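Long-range contacts in hypothetical protein ylbA (Escherichia coli, PDB 1RC6), which catalyses the manganese-dependent hydrolysis of (S)-ureidoglycine to (S)-ureidoglycolate and ammonia in the anaerobic breakdown of allantoin: residues A[82-87]-A[106-111]; A[145-150]-A[170-175]; A[62-67]-A[127-132]. All coordinates share one frame; numbering follows the deposited sequence.

Interaction 1. Residues A[82-87]-A[106-111]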
loop_
_atom_site.group_PDB
_atom_site.type_symbol
_atom_site.label_atom_id
_atom_site.label_comp_id
_atom_site.label_asym_id
_atom_site.label_seq_id
_atom_site.Cartn_x
_atom_site.Cartn_y
_atom_site.Cartn_z
ATOM N N GLU A 82 -7.405 4.859 11.140
ATOM C CA GLU A 82 -7.121 5.732 9.998
ATOM C C GLU A 82 -6.957 4.840 8.757
ATOM O O GLU A 82 -6.513 3.690 8.867
ATOM C CB GLU A 82 -5.852 6.569 10.248
ATOM C CG GLU A 82 -4.584 5.768 10.473
ATOM C CD GLU A 82 -3.404 6.637 10.912
ATOM O OE1 GLU A 82 -3.277 7.796 10.438
ATOM O OE2 GLU A 82 -2.585 6.158 11.724
ATOM N N THR A 83 -7.322 5.353 7.584
ATOM C CA THR A 83 -7.229 4.558 6.368
ATOM C C THR A 83 -6.590 5.295 5.227
ATOM O O THR A 83 -6.469 6.512 5.259
ATOM C CB THR A 83 -8.609 4.090 5.896
ATOM O OG1 THR A 83 -9.397 5.230 5.551
ATOM C CG2 THR A 83 -9.309 3.304 6.990
ATOM N N PHE A 84 -6.191 4.545 4.208
ATOM C CA PHE A 84 -5.550 5.119 3.031
ATOM C C PHE A 84 -5.871 4.280 1.807
ATOM O O PHE A 84 -5.759 3.055 1.836
ATOM C CB PHE A 84 -4.032 5.182 3.249
ATOM C CG PHE A 84 -3.255 5.587 2.032
ATOM C CD1 PHE A 84 -2.895 4.648 1.079
ATOM C CD2 PHE A 84 -2.899 6.922 1.828
ATOM C CE1 PHE A 84 -2.195 5.025 -0.065
ATOM C CE2 PHE A 84 -2.197 7.312 0.685
ATOM C CZ PHE A 84 -1.846 6.363 -0.262
ATOM N N LEU A 85 -6.261 4.937 0.726
ATOM C CA LEU A 85 -6.596 4.240 -0.503
ATOM C C LEU A 85 -5.756 4.771 -1.660
ATOM O O LEU A 85 -5.507 5.964 -1.749
ATOM C CB LEU A 85 -8.089 4.419 -0.816
ATOM C CG LEU A 85 -8.657 3.820 -2.114
ATOM C CD1 LEU A 85 -10.177 3.791 -2.057
ATOM C CD2 LEU A 85 -8.179 4.616 -3.305
ATOM N N TYR A 86 -5.322 3.877 -2.545
ATOM C CA TYR A 86 -4.529 4.273 -3.696
ATOM C C TYR A 86 -5.031 3.567 -4.951
ATOM O O TYR A 86 -5.113 2.344 -4.999
ATOM C CB TYR A 86 -3.060 3.929 -3.477
ATOM C CG TYR A 86 -2.204 4.214 -4.680
ATOM C CD1 TYR A 86 -1.608 5.454 -4.854
ATOM C CD2 TYR A 86 -2.040 3.260 -5.682
ATOM C CE1 TYR A 86 -0.871 5.750 -5.996
ATOM C CE2 TYR A 86 -1.309 3.541 -6.831
ATOM C CZ TYR A 86 -0.730 4.793 -6.985
ATOM O OH TYR A 86 -0.058 5.104 -8.148
ATOM N N VAL A 87 -5.374 4.349 -5.965
ATOM C CA VAL A 87 -5.859 3.786 -7.205
ATOM C C VAL A 87 -4.693 3.298 -8.038
ATOM O O VAL A 87 -3.949 4.087 -8.613
ATOM C CB VAL A 87 -6.648 4.809 -8.036
ATOM C CG1 VAL A 87 -7.086 4.161 -9.350
ATOM C CG2 VAL A 87 -7.856 5.313 -7.241
ATOM N N GLY A 106 -3.241 6.631 -9.816
ATOM C CA GLY A 106 -2.399 7.494 -9.011
ATOM C C GLY A 106 -3.197 8.314 -8.012
ATOM O O GLY A 106 -2.625 8.965 -7.146
ATOM N N GLY A 107 -4.519 8.290 -8.127
ATOM C CA GLY A 107 -5.339 9.043 -7.199
ATOM C C GLY A 107 -5.285 8.396 -5.830
ATOM O O GLY A 107 -5.268 7.171 -5.732
ATOM N N TYR A 108 -5.248 9.202 -4.771
ATOM C CA TYR A 108 -5.195 8.656 -3.432
ATOM C C TYR A 108 -6.100 9.408 -2.476
ATOM O O TYR A 108 -6.477 10.563 -2.726
ATOM C CB TYR A 108 -3.767 8.687 -2.897
ATOM C CG TYR A 108 -3.218 10.071 -2.589
ATOM C CD1 TYR A 108 -2.675 10.874 -3.593
ATOM C CD2 TYR A 108 -3.199 10.555 -1.281
ATOM C CE1 TYR A 108 -2.119 12.124 -3.297
ATOM C CE2 TYR A 108 -2.650 11.791 -0.977
ATOM C CZ TYR A 108 -2.108 12.573 -1.987
ATOM O OH TYR A 108 -1.537 13.791 -1.663
ATOM N N LEU A 109 -6.444 8.745 -1.374
ATOM C CA LEU A 109 -7.287 9.334 -0.352
ATOM C C LEU A 109 -6.954 8.822 1.048
ATOM O O LEU A 109 -7.020 7.619 1.313
ATOM C CB LEU A 109 -8.763 9.049 -0.631
ATOM C CG LEU A 109 -9.681 9.440 0.536
ATOM C CD1 LEU A 109 -9.611 10.936 0.772
ATOM C CD2 LEU A 109 -11.102 9.022 0.236
ATOM N N TYR A 110 -6.606 9.746 1.939
ATOM C CA TYR A 110 -6.315 9.415 3.327
ATOM C C TYR A 110 -7.459 9.919 4.201
ATOM O O TYR A 110 -7.978 11.009 3.991
ATOM C CB TYR A 110 -5.002 10.064 3.797
ATOM C CG TYR A 110 -4.841 10.005 5.305
ATOM C CD1 TYR A 110 -5.464 10.936 6.125
ATOM C CD2 TYR A 110 -4.166 8.945 5.919
ATOM C CE1 TYR A 110 -5.440 10.812 7.515
ATOM C CE2 TYR A 110 -4.132 8.814 7.305
ATOM C CZ TYR A 110 -4.778 9.750 8.097
ATOM O OH TYR A 110 -4.793 9.610 9.463
ATOM N N CYS A 111 -7.849 9.124 5.184
ATOM C CA CYS A 111 -8.910 9.518 6.101
ATOM C C CYS A 111 -8.454 9.414 7.550
ATOM O O CYS A 111 -7.982 8.362 7.988
ATOM C CB CYS A 111 -10.148 8.636 5.931
ATOM S SG CYS A 111 -11.077 8.898 4.406
#
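Tyr110 reaches across the strand pair to Glu82, its hydroxyl OH giving a hydrogen bond to OE1 of Glu82 at 2.6 Å. OE1 is met on its anti side and lies at the edge of the tyrosine ring, close to the ring plane, while the carboxylate is turned 76° against the ring. Glu82 comes to this meeting by placing CG between its backbone N and carbonyl carbon (chi1 60°) and then running out extended. Asp178 lies close to the other carboxylate oxygen, a like-charge neighbour which may raise the proton affinity of Glu82, an effect the bond from Tyr110 would partly offset.

On the same face, Phe84 and Tyr108 meet obliquely, CE2 of Phe84 lying 3.9 Å from CD2 of Tyr108. With chi1 at 70°, Tyr108 sends its ring away from strand 82-87, where it packs edge-to-face with Phe170. The ring of Tyr86 instead reaches Gly106, in the turn just before the other strand, at a slant, its OH 3.5 Å from CA of Gly106. Gly106 has a positive phi, a backbone shape that glycine adopts easily, and its N bonds to O of Val87.

Thr83, Leu85, Leu109 and Cys111 occupy the opposite face. Thr83 OG1 lies 3.5 Å from CB of Cys111, and Leu85 and Leu109 are flanked by Ile92 and Ala94 of strand 91-96, apolar chains suited to this buried interior. Between the faces, paired backbone bonds join Thr83 to Cys111 and Leu85 to Leu109, and Val87 N reaches Gly107 O almost straight. This is a regular antiparallel ladder within the N-terminal cupin domain, its aromatic face turned to strand 179-186 of the C-terminal half.

Interaction 2. Residues A[145-150]-A[170-175]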
loop_
_atom_site.group_PDB
_atom_site.type_symbol
_atom_site.label_atom_id
_atom_site.label_comp_id
_atom_site.label_asym_id
_atom_site.label_seq_id
_atom_site.Cartn_x
_atom_site.Cartn_y
_atom_site.Cartn_z
ATOM N N TRP A 145 -5.654 14.896 9.290
ATOM C CA TRP A 145 -6.809 15.351 8.527
ATOM C C TRP A 145 -6.880 14.728 7.132
ATOM O O TRP A 145 -5.878 14.261 6.586
ATOM C CB TRP A 145 -6.792 16.873 8.411
ATOM C CG TRP A 145 -5.557 17.397 7.782
ATOM C CD1 TRP A 145 -5.319 17.570 6.446
ATOM C CD2 TRP A 145 -4.357 17.785 8.464
ATOM N NE1 TRP A 145 -4.039 18.047 6.254
ATOM C CE2 TRP A 145 -3.426 18.189 7.474
ATOM C CE3 TRP A 145 -3.979 17.827 9.817
ATOM C CZ2 TRP A 145 -2.131 18.639 7.793
ATOM C CZ3 TRP A 145 -2.697 18.272 10.138
ATOM C CH2 TRP A 145 -1.785 18.674 9.125
ATOM N N LEU A 146 -8.086 14.732 6.572
ATOM C CA LEU A 146 -8.335 14.176 5.253
ATOM C C LEU A 146 -7.369 14.763 4.244
ATOM O O LEU A 146 -7.147 15.967 4.213
ATOM C CB LEU A 146 -9.785 14.483 4.853
ATOM C CG LEU A 146 -10.443 14.321 3.467
ATOM C CD1 LEU A 146 -9.441 14.096 2.360
ATOM C CD2 LEU A 146 -11.425 13.189 3.536
ATOM N N VAL A 147 -6.774 13.901 3.433
ATOM C CA VAL A 147 -5.868 14.344 2.385
ATOM C C VAL A 147 -6.212 13.536 1.143
ATOM O O VAL A 147 -6.466 12.339 1.231
ATOM C CB VAL A 147 -4.399 14.095 2.749
ATOM C CG1 VAL A 147 -3.500 14.561 1.616
ATOM C CG2 VAL A 147 -4.061 14.819 4.024
ATOM N N SER A 148 -6.235 14.192 -0.009
ATOM C CA SER A 148 -6.554 13.512 -1.252
ATOM C C SER A 148 -5.879 14.203 -2.437
ATOM O O SER A 148 -5.625 15.399 -2.401
ATOM C CB SER A 148 -8.068 13.482 -1.440
ATOM O OG SER A 148 -8.413 12.745 -2.602
ATOM N N GLY A 149 -5.574 13.446 -3.480
ATOM C CA GLY A 149 -4.927 14.025 -4.642
ATOM C C GLY A 149 -4.474 12.943 -5.604
ATOM O O GLY A 149 -4.991 11.816 -5.578
ATOM N N ASN A 150 -3.517 13.268 -6.462
ATOM C CA ASN A 150 -3.009 12.286 -7.395
ATOM C C ASN A 150 -1.505 12.299 -7.283
ATOM O O ASN A 150 -0.915 13.331 -6.982
ATOM C CB ASN A 150 -3.431 12.612 -8.829
ATOM C CG ASN A 150 -3.281 11.413 -9.766
ATOM O OD1 ASN A 150 -2.160 10.987 -10.081
ATOM N ND2 ASN A 150 -4.419 10.851 -10.203
ATOM N N PHE A 170 3.317 10.981 0.272
ATOM C CA PHE A 170 1.883 11.151 0.126
ATOM C C PHE A 170 1.187 11.969 1.186
ATOM O O PHE A 170 0.172 12.590 0.910
ATOM C CB PHE A 170 1.221 9.783 0.085
ATOM C CG PHE A 170 1.215 9.158 -1.263
ATOM C CD1 PHE A 170 0.147 9.344 -2.117
ATOM C CD2 PHE A 170 2.283 8.377 -1.683
ATOM C CE1 PHE A 170 0.139 8.757 -3.381
ATOM C CE2 PHE A 170 2.283 7.787 -2.949
ATOM C CZ PHE A 170 1.208 7.980 -3.798
ATOM N N LEU A 171 1.723 11.966 2.396
ATOM C CA LEU A 171 1.084 12.658 3.500
ATOM C C LEU A 171 1.925 13.732 4.147
ATOM O O LEU A 171 3.125 13.799 3.951
ATOM C CB LEU A 171 0.675 11.622 4.560
ATOM C CG LEU A 171 -0.681 10.904 4.463
ATOM C CD1 LEU A 171 -1.125 10.733 3.017
ATOM C CD2 LEU A 171 -0.588 9.568 5.172
ATOM N N PRO A 172 1.290 14.610 4.929
ATOM C CA PRO A 172 2.027 15.684 5.606
ATOM C C PRO A 172 2.984 15.061 6.629
ATOM O O PRO A 172 2.706 13.989 7.156
ATOM C CB PRO A 172 0.909 16.497 6.276
ATOM C CG PRO A 172 -0.266 16.266 5.394
ATOM C CD PRO A 172 -0.166 14.796 5.078
ATOM N N LYS A 173 4.091 15.733 6.915
ATOM C CA LYS A 173 5.075 15.233 7.875
ATOM C C LYS A 173 4.759 15.618 9.320
ATOM O O LYS A 173 5.353 15.082 10.242
ATOM C CB LYS A 173 6.461 15.767 7.518
ATOM C CG LYS A 173 6.776 15.716 6.035
ATOM C CD LYS A 173 7.035 14.303 5.554
ATOM C CE LYS A 173 8.518 13.989 5.594
ATOM N NZ LYS A 173 9.291 14.836 4.635
ATOM N N GLU A 174 3.835 16.551 9.518
ATOM C CA GLU A 174 3.455 17.005 10.855
ATOM C C GLU A 174 3.097 15.877 11.823
ATOM O O GLU A 174 2.483 14.876 11.445
ATOM C CB GLU A 174 2.271 17.985 10.773
ATOM C CG GLU A 174 2.628 19.415 10.393
ATOM C CD GLU A 174 3.368 19.517 9.068
ATOM O OE1 GLU A 174 2.821 19.074 8.034
ATOM O OE2 GLU A 174 4.501 20.048 9.061
ATOM N N LEU A 175 3.457 16.068 13.085
ATOM C CA LEU A 175 3.193 15.088 14.122
ATOM C C LEU A 175 1.739 14.691 14.183
ATOM O O LEU A 175 1.392 13.694 14.821
ATOM C CB LEU A 175 3.616 15.628 15.483
ATOM C CG LEU A 175 5.059 16.132 15.583
ATOM C CD1 LEU A 175 5.344 16.543 17.008
ATOM C CD2 LEU A 175 6.026 15.046 15.130
#
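Pro172 lies against two side chains of segment 145-150, and this small apolar cluster is the compact part of the contact. Its CG sits 3.9 Å from CZ2 of Trp145, and its CD is 4.0 Å from CG2 of Val147. Trp145 reaches the proline because its CG stands between the backbone N and the carbonyl carbon (chi1 58°), which carries the benzo end of the indole toward segment 170-175. The indole and the pyrrolidine ring meet at a slant, whereas Val147 and Pro172 pass alongside each other. A rigid, compact ring suits this place: proline offers a broad hydrocarbon surface and has no backbone N-H to satisfy. Phe177 backs the same cluster, edge-to-face with Trp145 and also touching Pro172.

Toward solvent the packing thins. Trp145 is itself exposed, at the rim of the contact, and Glu174 is its loose neighbour there, CB of the glutamate coming only within 4.4 Å of CH2 of the indole. At the inner end, CG1 of Val147 is 4.2 Å from O of Phe170, whose buried ring packs on Met181 and Ile183. The arrangement is plain apolar packing at the surface of this two-domain cupin, where the loop leading into strand 179-186 covers the outermost strand of the N-terminal sheet.

Interaction 3. Residues A[62-67]-A[127-132]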
loop_
_atom_site.group_PDB
_atom_site.type_symbol
_atom_site.label_atom_id
_atom_site.label_comp_id
_atom_site.label_asym_id
_atom_site.label_seq_id
_atom_site.Cartn_x
_atom_site.Cartn_y
_atom_site.Cartn_z
ATOM N N TYR A 62 -4.709 -4.132 1.964
ATOM C CA TYR A 62 -5.401 -4.960 0.989
ATOM C C TYR A 62 -5.132 -4.591 -0.448
ATOM O O TYR A 62 -4.647 -3.505 -0.766
ATOM C CB TYR A 62 -6.924 -4.851 1.144
ATOM C CG TYR A 62 -7.483 -4.750 2.540
ATOM C CD1 TYR A 62 -7.107 -3.715 3.400
ATOM C CD2 TYR A 62 -8.413 -5.681 2.996
ATOM C CE1 TYR A 62 -7.645 -3.616 4.691
ATOM C CE2 TYR A 62 -8.958 -5.589 4.281
ATOM C CZ TYR A 62 -8.572 -4.559 5.117
ATOM O OH TYR A 62 -9.125 -4.489 6.371
ATOM N N LEU A 63 -5.491 -5.519 -1.318
ATOM C CA LEU A 63 -5.391 -5.326 -2.746
ATOM C C LEU A 63 -6.814 -5.675 -3.171
ATOM O O LEU A 63 -7.315 -6.747 -2.848
ATOM C CB LEU A 63 -4.387 -6.288 -3.355
ATOM C CG LEU A 63 -4.059 -6.075 -4.834
ATOM C CD1 LEU A 63 -2.857 -6.945 -5.185
ATOM C CD2 LEU A 63 -5.256 -6.434 -5.719
ATOM N N VAL A 64 -7.481 -4.764 -3.863
ATOM C CA VAL A 64 -8.850 -5.028 -4.258
ATOM C C VAL A 64 -9.128 -4.641 -5.696
ATOM O O VAL A 64 -8.942 -3.483 -6.087
ATOM C CB VAL A 64 -9.844 -4.255 -3.351
ATOM C CG1 VAL A 64 -11.266 -4.707 -3.635
ATOM C CG2 VAL A 64 -9.493 -4.466 -1.884
ATOM N N THR A 65 -9.558 -5.606 -6.499
ATOM C CA THR A 65 -9.896 -5.272 -7.872
ATOM C C THR A 65 -11.422 -5.105 -7.900
ATOM O O THR A 65 -12.188 -6.012 -7.527
ATOM C CB THR A 65 -9.456 -6.360 -8.881
ATOM O OG1 THR A 65 -10.413 -7.419 -8.880
ATOM C CG2 THR A 65 -8.085 -6.909 -8.512
ATOM N N LEU A 66 -11.846 -3.921 -8.325
ATOM C CA LEU A 66 -13.256 -3.586 -8.395
ATOM C C LEU A 66 -13.872 -3.917 -9.730
ATOM O O LEU A 66 -13.390 -3.482 -10.775
ATOM C CB LEU A 66 -13.430 -2.100 -8.123
ATOM C CG LEU A 66 -12.689 -1.646 -6.862
ATOM C CD1 LEU A 66 -12.546 -0.136 -6.884
ATOM C CD2 LEU A 66 -13.430 -2.141 -5.605
ATOM N N HIS A 67 -14.934 -4.702 -9.697
ATOM C CA HIS A 67 -15.644 -5.028 -10.922
ATOM C C HIS A 67 -16.715 -3.944 -11.085
ATOM O O HIS A 67 -16.688 -2.934 -10.368
ATOM C CB HIS A 67 -16.244 -6.428 -10.807
ATOM C CG HIS A 67 -15.208 -7.505 -10.758
ATOM N ND1 HIS A 67 -15.089 -8.385 -9.701
ATOM C CD2 HIS A 67 -14.182 -7.788 -11.597
ATOM C CE1 HIS A 67 -14.030 -9.154 -9.887
ATOM N NE2 HIS A 67 -13.463 -8.811 -11.030
ATOM N N SER A 127 -11.479 -1.671 -11.938
ATOM C CA SER A 127 -10.605 -0.657 -11.391
ATOM C C SER A 127 -9.915 -1.335 -10.219
ATOM O O SER A 127 -10.564 -1.979 -9.397
ATOM C CB SER A 127 -11.412 0.549 -10.919
ATOM O OG SER A 127 -11.927 1.270 -12.026
ATOM N N GLN A 128 -8.596 -1.210 -10.145
ATOM C CA GLN A 128 -7.851 -1.854 -9.073
ATOM C C GLN A 128 -7.397 -0.887 -7.990
ATOM O O GLN A 128 -6.845 0.171 -8.272
ATOM C CB GLN A 128 -6.660 -2.599 -9.664
ATOM C CG GLN A 128 -5.755 -3.226 -8.641
ATOM C CD GLN A 128 -4.856 -4.271 -9.252
ATOM O OE1 GLN A 128 -5.286 -5.401 -9.469
ATOM N NE2 GLN A 128 -3.605 -3.901 -9.549
ATOM N N ILE A 129 -7.609 -1.286 -6.740
ATOM C CA ILE A 129 -7.272 -0.454 -5.596
ATOM C C ILE A 129 -6.339 -1.090 -4.547
ATOM O O ILE A 129 -6.268 -2.315 -4.408
ATOM C CB ILE A 129 -8.607 0.018 -4.946
ATOM C CG1 ILE A 129 -8.623 1.533 -4.923
ATOM C CG2 ILE A 129 -8.843 -0.609 -3.602
ATOM C CD1 ILE A 129 -8.676 2.125 -6.328
ATOM N N PHE A 130 -5.601 -0.243 -3.833
ATOM C CA PHE A 130 -4.709 -0.690 -2.761
ATOM C C PHE A 130 -5.249 -0.054 -1.489
ATOM O O PHE A 130 -5.367 1.163 -1.418
ATOM C CB PHE A 130 -3.282 -0.206 -2.974
ATOM C CG PHE A 130 -2.376 -0.484 -1.805
ATOM C CD1 PHE A 130 -2.029 -1.787 -1.475
ATOM C CD2 PHE A 130 -1.920 0.547 -1.001
ATOM C CE1 PHE A 130 -1.246 -2.056 -0.363
ATOM C CE2 PHE A 130 -1.138 0.295 0.116
ATOM C CZ PHE A 130 -0.799 -1.009 0.438
ATOM N N LEU A 131 -5.574 -0.867 -0.489
ATOM C CA LEU A 131 -6.129 -0.365 0.764
ATOM C C LEU A 131 -5.230 -0.591 1.944
ATOM O O LEU A 131 -4.482 -1.565 1.980
ATOM C CB LEU A 131 -7.472 -1.018 1.055
ATOM C CG LEU A 131 -8.690 -0.301 0.485
ATOM C CD1 LEU A 131 -9.919 -1.088 0.867
ATOM C CD2 LEU A 131 -8.764 1.142 1.014
ATOM N N TYR A 132 -5.346 0.294 2.931
ATOM C CA TYR A 132 -4.521 0.219 4.118
ATOM C C TYR A 132 -5.219 0.828 5.313
ATOM O O TYR A 132 -5.915 1.835 5.186
ATOM C CB TYR A 132 -3.214 0.961 3.854
ATOM C CG TYR A 132 -2.275 1.063 5.035
ATOM C CD1 TYR A 132 -2.487 1.993 6.044
ATOM C CD2 TYR A 132 -1.144 0.249 5.122
ATOM C CE1 TYR A 132 -1.583 2.120 7.107
ATOM C CE2 TYR A 132 -0.243 0.367 6.179
ATOM C CZ TYR A 132 -0.463 1.306 7.161
ATOM O OH TYR A 132 0.468 1.473 8.169
#
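Val64 and Ile129 form the apolar centre, CB of the valine lying 3.8 Å from CG2 of the isoleucine; beta-branched residues such as these favour the extended backbone of a strand. Leu66 and Leu131 continue this face, CD1 of Leu66 standing 4.4 Å from CB of Ile129. At the far end Tyr62, with CG beside its backbone N (chi1 -38°), brings CD1 to 3.6 Å from CB of Leu131, while O of Leu131 lies in plane at the ring's edge. Six backbone bonds, in three reciprocal pairs, tie Tyr62 to Leu131, Val64 to Ile129 and Leu66 to Ser127, the ladder of an antiparallel pair in the N-terminal cupin domain.

Farther out, the opposite face bears Leu63, Thr65, Gln128 and Phe130. Gln128, extended from the strand, lays OE1 3.3 Å from the methyl CG2 of Thr65, a contact of packing rather than bonding. At the polar end, back on the face of Val64, the hydroxyl of Ser127 makes hydrogen bonds with OD1 of Asn121 and O of Asn91.

Within the sheet, strand 46-49 flanks strand 60-67 on one side, and strand 81-89 borders strand 127-135 on the other, while Ile92 of strand 91-96 packs against Leu66, Ser127 and Ile129.

Interactions 1 and 3 are buried ladders of one antiparallel sheet, joined where strand 81-89 lies beside strand 127-135: Tyr86 O meets Phe130 N at 2.9 Å, and Ile129 packs on Leu85 and Val87. Along the chain, interaction 1 is nested inside the loop that interaction 3 closes. Interaction 2 is a surface contact at the edge of the sheet formed by strand 147-150, which adjoins strand 107-111 of interaction 1; it does not touch interaction 3. The chemistry follows position. The two interior contacts combine backbone bonding with packed side chains, interaction 1 adding a buried tyrosine-carboxylate bond, whereas the loop contact of 145-150 with 170-175 relies on apolar packing.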